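Local coordinates for protein citrate synthase (Metallosphaera sedula, PDB 6ABW) that probably catalyses the condensation of acetyl-CoA with oxaloacetate and the hydrolysis that releases citrate and CoA, in the tricarboxylic acid cycle, at residues 256-259 / 264-267; 252-257 / 305-310. All coordinates share one frame; numbering follows the deposited sequence.

Interaction 1: residues 256-259 / 264-267; sequences RKII and RLMG. With ACO (acetyl coenzyme *a), chain D.
The NH2 nitrogen of Arg-264 is shared between two oxygens of acetyl-CoA, the ribose hydroxyl O2B at 2.8 Å and the phosphate oxygen O5A at 2.9 Å from it. Both bonds are bent and weak, but together they hold the guanidinium beside the ribose and the pyrophosphate, where its positive charge probably offsets the negative charge of the phosphates. The arginine chain, extended from CG to NE, runs over one face of the adenine, from N1A beneath CB to C8A beneath the guanidinium, which lies nearly parallel to the base.

The backbone of Leu-265 reads the edge of that adenine. Its N donates to N1A at 3.0 Å in a nearly straight bond (170°). Its O accepts the amino group N6A at 2.9 Å (174°), which completes a donor-acceptor pair suited to adenine. Further along, Gly-267, with the positive phi that favours glycine, gives its N to the pantetheine carbonyl O5P at 2.8 Å, and Met-266 bends SD against the same part of the ligand.

Behind this nucleotide-binding strip, Ile-258 supplies the apolar backing. With CG1 anti to the carbonyl carbon (chi1 -54°), CD1 reaches Arg-264 O at 3.6 Å and meets Leu-265 CD1 at 4.4 Å. The loop 264-267 thus sits between helix 250-260 and the bound acetyl-CoA. Helix 295-315 adds Phe-315 against Ile-258, and helix 233-244 brings Gln-240 against Leu-265, its OE1 hydrogen-bonded to the backbone N of Met-266.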
# COMPACT_ATOMS: atom_id res chain seq x y z
N ARG A 256 -1.59 -39.58 -10.36
CA ARG A 256 -0.52 -38.98 -11.15
C ARG A 256 0.15 -37.77 -10.49
O ARG A 256 1.36 -37.75 -10.35
CB ARG A 256 -1.08 -38.69 -12.58
CG ARG A 256 -1.64 -39.98 -13.31
CD ARG A 256 -2.56 -39.73 -14.54
NE ARG A 256 -2.38 -38.37 -15.02
CZ ARG A 256 -3.30 -37.38 -15.00
NH1 ARG A 256 -2.93 -36.16 -15.38
NH2 ARG A 256 -4.58 -37.58 -14.68
N LYS A 257 -0.61 -36.76 -10.04
CA LYS A 257 -0.08 -35.51 -9.57
C LYS A 257 0.37 -35.55 -8.10
O LYS A 257 1.36 -34.91 -7.74
CB LYS A 257 -1.07 -34.37 -9.74
CG LYS A 257 -1.62 -34.21 -11.15
CD LYS A 257 -0.62 -33.59 -12.12
CE LYS A 257 -1.13 -33.63 -13.56
NZ LYS A 257 -0.06 -33.24 -14.52
N ILE A 258 -0.41 -36.23 -7.27
CA ILE A 258 -0.21 -36.25 -5.81
C ILE A 258 0.62 -37.47 -5.35
O ILE A 258 1.61 -37.28 -4.64
CB ILE A 258 -1.56 -36.17 -5.04
CG1 ILE A 258 -2.38 -34.95 -5.51
CG2 ILE A 258 -1.32 -36.13 -3.53
CD1 ILE A 258 -1.70 -33.60 -5.43
N ILE A 259 0.18 -38.66 -5.68
CA ILE A 259 0.84 -39.89 -5.20
C ILE A 259 2.21 -40.02 -5.92
O ILE A 259 3.21 -40.22 -5.25
CB ILE A 259 -0.02 -41.15 -5.34
CG1 ILE A 259 -1.33 -41.08 -4.55
CG2 ILE A 259 0.73 -42.44 -4.93
CD1 ILE A 259 -1.12 -40.79 -3.08
N ARG A 264 1.86 -31.13 -3.41
CA ARG A 264 0.96 -30.94 -2.33
C ARG A 264 -0.44 -30.79 -2.90
O ARG A 264 -0.62 -30.41 -4.06
CB ARG A 264 1.37 -29.78 -1.51
CG ARG A 264 2.57 -30.22 -0.68
CD ARG A 264 3.00 -29.10 0.18
NE ARG A 264 3.97 -29.64 1.13
CZ ARG A 264 4.53 -28.92 2.08
NH1 ARG A 264 4.24 -27.63 2.19
NH2 ARG A 264 5.42 -29.50 2.88
N LEU A 265 -1.43 -31.08 -2.06
CA LEU A 265 -2.79 -30.96 -2.47
C LEU A 265 -3.17 -29.55 -2.06
O LEU A 265 -3.11 -29.20 -0.88
CB LEU A 265 -3.62 -32.05 -1.80
CG LEU A 265 -5.10 -32.06 -2.05
CD1 LEU A 265 -5.38 -32.16 -3.52
CD2 LEU A 265 -5.75 -33.21 -1.28
N MET A 266 -3.52 -28.68 -3.04
CA MET A 266 -3.85 -27.32 -2.73
C MET A 266 -5.20 -27.22 -2.01
O MET A 266 -6.17 -27.99 -2.32
CB MET A 266 -3.82 -26.41 -4.01
CG MET A 266 -2.51 -26.44 -4.82
SD MET A 266 -1.11 -25.91 -3.80
CE MET A 266 -0.15 -27.39 -3.56
N GLY A 267 -5.29 -26.31 -1.05
CA GLY A 267 -6.42 -26.23 -0.15
C GLY A 267 -6.49 -27.23 0.96
O GLY A 267 -7.49 -27.31 1.65
N1A ACO D . -0.57 -31.76 0.68
C2A ACO D . 0.20 -32.89 0.87
N3A ACO D . 1.13 -33.01 1.90
C4A ACO D . 1.29 -31.96 2.74
C5A ACO D . 0.49 -30.73 2.59
C6A ACO D . -0.47 -30.70 1.49
N6A ACO D . -1.19 -29.57 1.30
N7A ACO D . 0.88 -29.86 3.55
C8A ACO D . 1.85 -30.47 4.28
N9A ACO D . 2.08 -31.70 3.79
C1B ACO D . 3.05 -32.71 4.33
C2B ACO D . 4.49 -32.20 4.44
O2B ACO D . 5.25 -32.31 3.24
C3B ACO D . 5.00 -33.13 5.51
O3B ACO D . 5.37 -34.35 4.85
P3B ACO D . 6.52 -35.38 5.38
O7A ACO D . 7.00 -36.09 4.12
O8A ACO D . 5.79 -36.31 6.35
O9A ACO D . 7.57 -34.47 6.01
C4B ACO D . 3.80 -33.34 6.45
O4B ACO D . 2.63 -33.10 5.66
C5B ACO D . 3.74 -32.40 7.62
O5B ACO D . 3.77 -31.05 7.15
P1A ACO D . 3.57 -29.84 8.20
O1A ACO D . 4.93 -29.62 8.82
O2A ACO D . 2.33 -30.14 9.05
O3A ACO D . 3.18 -28.51 7.36
P2A ACO D . 4.20 -27.67 6.43
O4A ACO D . 4.74 -26.47 7.16
O5A ACO D . 5.04 -28.59 5.60
O6A ACO D . 3.06 -26.99 5.50
CBP ACO D . 1.41 -25.33 5.05
CCP ACO D . 1.89 -26.36 6.04
CDP ACO D . 0.02 -24.75 5.13
CEP ACO D . 2.49 -24.56 4.28
CAP ACO D . 1.08 -26.39 3.88
OAP ACO D . 0.21 -27.47 4.25
C9P ACO D . 0.51 -25.85 2.57
O9P ACO D . 1.30 -25.46 1.72
N8P ACO D . -0.84 -25.80 2.42
C7P ACO D . -1.46 -25.04 1.36
C6P ACO D . -1.30 -25.60 -0.04
C5P ACO D . -1.92 -24.54 -0.94
O5P ACO D . -3.11 -24.61 -1.24
N4P ACO D . -1.12 -23.56 -1.42
C3P ACO D . -1.58 -22.55 -2.38
C2P ACO D . -1.48 -21.21 -1.68
S1P ACO D . -0.15 -20.30 -2.37
C ACO D . -1.12 -19.04 -2.81
O ACO D . -1.77 -19.17 -3.83
CH3 ACO D . -1.16 -17.84 -1.90

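Interaction 2: residues 252-257 / 305-310; sequences SWFKRK and QKLEEL
Trp-253 and Phe-254 of helix 250-260 pack on Leu-307 and Leu-310 of helix 295-315, a helix-helix contact in the largely helical citrate synthase fold. The axes of the two short helical segments come within 10.9 Å and cross at -46°, and no hydrogen bond joins them.

Trp-253 comes first. Its CG stands anti to the backbone N (chi1 -178°), which carries the indole to the leucine methyls: CZ3 lies 3.7 Å from Leu-307 CD2, the two side chains crossing at about a right angle. The polar NE1 is satisfied by Glu-243 of helix 233-244.

Phe-254 follows, its CB directed toward the other helix. Leu-310 CB sits almost exactly on the normal through its ring centre, 3.7 Å from the centroid, a CH-pi contact over one face. Leu-310 CD1 slides back along the side chain to lie 3.7 Å from Phe-254 CB, while CZ at the far end of the ring approaches Leu-310 O. Leu-307 CD2 also meets Phe-254 CD1, so this one methyl touches both aromatic rings. An alanine in place of Phe-254 would probably open a gap between the helices, stripping Leu-310 CB of its ring face and Leu-307 CD2 of one of its two aromatic neighbours.

Lys-257, one turn after Trp-253, folds back on the indole: its CG lies 3.6 Å from the plane of the Trp-253 ring, over the outer part of one face.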
# COMPACT_ATOMS: atom_id res chain seq x y z
N SER A 252 -7.51 -40.75 -11.03
CA SER A 252 -6.35 -40.74 -11.91
C SER A 252 -5.47 -39.49 -11.75
O SER A 252 -4.24 -39.62 -11.65
CB SER A 252 -6.76 -40.95 -13.40
OG SER A 252 -5.66 -40.72 -14.26
N TRP A 253 -6.10 -38.31 -11.70
CA TRP A 253 -5.38 -37.10 -11.43
C TRP A 253 -4.62 -37.19 -10.09
O TRP A 253 -3.46 -36.77 -10.00
CB TRP A 253 -6.33 -35.92 -11.44
CG TRP A 253 -5.71 -34.58 -11.23
CD1 TRP A 253 -5.37 -33.67 -12.20
CD2 TRP A 253 -5.44 -33.96 -9.96
NE1 TRP A 253 -4.83 -32.55 -11.60
CE2 TRP A 253 -4.89 -32.70 -10.23
CE3 TRP A 253 -5.61 -34.36 -8.61
CZ2 TRP A 253 -4.53 -31.81 -9.23
CZ3 TRP A 253 -5.24 -33.47 -7.60
CH2 TRP A 253 -4.68 -32.22 -7.90
N PHE A 254 -5.30 -37.68 -9.09
CA PHE A 254 -4.71 -37.77 -7.71
C PHE A 254 -3.53 -38.77 -7.77
O PHE A 254 -2.45 -38.47 -7.24
CB PHE A 254 -5.73 -38.25 -6.70
CG PHE A 254 -5.26 -38.18 -5.25
CD1 PHE A 254 -5.37 -37.02 -4.50
CD2 PHE A 254 -4.79 -39.30 -4.62
CE1 PHE A 254 -4.93 -36.99 -3.13
CE2 PHE A 254 -4.42 -39.28 -3.28
CZ PHE A 254 -4.47 -38.11 -2.54
N LYS A 255 -3.73 -39.92 -8.42
CA LYS A 255 -2.60 -40.90 -8.60
C LYS A 255 -1.36 -40.30 -9.28
O LYS A 255 -0.21 -40.40 -8.79
CB LYS A 255 -3.11 -42.15 -9.30
CG LYS A 255 -2.04 -43.25 -9.51
CD LYS A 255 -1.27 -43.60 -8.24
CE LYS A 255 -0.24 -44.72 -8.47
NZ LYS A 255 -0.91 -46.02 -8.43
N ARG A 256 -1.59 -39.58 -10.36
CA ARG A 256 -0.52 -38.98 -11.15
C ARG A 256 0.15 -37.77 -10.49
O ARG A 256 1.36 -37.75 -10.35
CB ARG A 256 -1.08 -38.69 -12.58
CG ARG A 256 -1.64 -39.98 -13.31
CD ARG A 256 -2.56 -39.73 -14.54
NE ARG A 256 -2.38 -38.37 -15.02
CZ ARG A 256 -3.30 -37.38 -15.00
NH1 ARG A 256 -2.93 -36.16 -15.38
NH2 ARG A 256 -4.58 -37.58 -14.68
N LYS A 257 -0.61 -36.76 -10.04
CA LYS A 257 -0.08 -35.51 -9.57
C LYS A 257 0.37 -35.55 -8.10
O LYS A 257 1.36 -34.91 -7.74
CB LYS A 257 -1.07 -34.37 -9.74
CG LYS A 257 -1.62 -34.21 -11.15
CD LYS A 257 -0.62 -33.59 -12.12
CE LYS A 257 -1.13 -33.63 -13.56
NZ LYS A 257 -0.06 -33.24 -14.52
N GLN A 305 -15.39 -32.98 -3.60
CA GLN A 305 -15.75 -33.94 -2.56
C GLN A 305 -14.90 -35.26 -2.67
O GLN A 305 -14.41 -35.80 -1.67
CB GLN A 305 -17.27 -34.18 -2.50
CG GLN A 305 -17.68 -35.18 -1.43
CD GLN A 305 -19.05 -34.89 -0.78
OE1 GLN A 305 -19.21 -35.04 0.44
NE2 GLN A 305 -20.01 -34.42 -1.58
N LYS A 306 -14.69 -35.72 -3.88
CA LYS A 306 -13.87 -36.92 -4.11
C LYS A 306 -12.41 -36.65 -3.76
O LYS A 306 -11.74 -37.48 -3.10
CB LYS A 306 -13.96 -37.32 -5.58
CG LYS A 306 -13.24 -38.61 -5.90
CD LYS A 306 -13.51 -39.78 -4.91
CE LYS A 306 -12.78 -41.05 -5.38
NZ LYS A 306 -13.27 -42.25 -4.64
N LEU A 307 -11.88 -35.48 -4.15
CA LEU A 307 -10.51 -35.11 -3.72
C LEU A 307 -10.36 -34.98 -2.23
O LEU A 307 -9.30 -35.34 -1.62
CB LEU A 307 -10.06 -33.81 -4.37
CG LEU A 307 -9.30 -33.83 -5.63
CD1 LEU A 307 -8.90 -32.39 -6.01
CD2 LEU A 307 -8.08 -34.79 -5.56
N GLU A 308 -11.39 -34.47 -1.57
CA GLU A 308 -11.32 -34.36 -0.13
C GLU A 308 -11.16 -35.75 0.49
O GLU A 308 -10.37 -35.97 1.41
CB GLU A 308 -12.63 -33.71 0.39
CG GLU A 308 -12.67 -33.60 1.94
CD GLU A 308 -14.01 -33.14 2.51
OE1 GLU A 308 -15.06 -33.01 1.82
OE2 GLU A 308 -14.00 -32.95 3.72
N GLU A 309 -11.94 -36.70 -0.01
CA GLU A 309 -11.89 -38.08 0.51
C GLU A 309 -10.51 -38.69 0.30
O GLU A 309 -9.88 -39.26 1.20
CB GLU A 309 -12.93 -38.98 -0.21
CG GLU A 309 -12.96 -40.38 0.40
CD GLU A 309 -14.20 -41.20 0.05
OE1 GLU A 309 -14.40 -41.46 -1.18
OE2 GLU A 309 -14.94 -41.62 1.00
N LEU A 310 -10.04 -38.58 -0.94
CA LEU A 310 -8.65 -39.05 -1.26
C LEU A 310 -7.60 -38.36 -0.40
O LEU A 310 -6.68 -39.01 0.17
CB LEU A 310 -8.32 -38.85 -2.74
CG LEU A 310 -9.23 -39.61 -3.73
CD1 LEU A 310 -8.93 -39.22 -5.17
CD2 LEU A 310 -9.08 -41.10 -3.56

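In the fold
From the N-terminal side, helix 250-260 presents Trp-253 and Phe-254 to interaction 2 and then Ile-258 to interaction 1. Interaction 1 closes a short loop, with four residues between its segments. Interaction 2 spans 47 residues, including segment 264-267 and helix 278-292, before the chain returns in helix 295-315. The segments overlap at Arg-256 and Lys-257, but by their touching residues the short closure nests inside the long one. The two are also joined by packing: Ile-258 CG1 rests on Trp-253 CZ3, and Leu-265 CD2 approaches both Leu-307 O and Phe-254 CE1. The acetyl-CoA-binding loop is thereby connected to the pair of packed helices behind it.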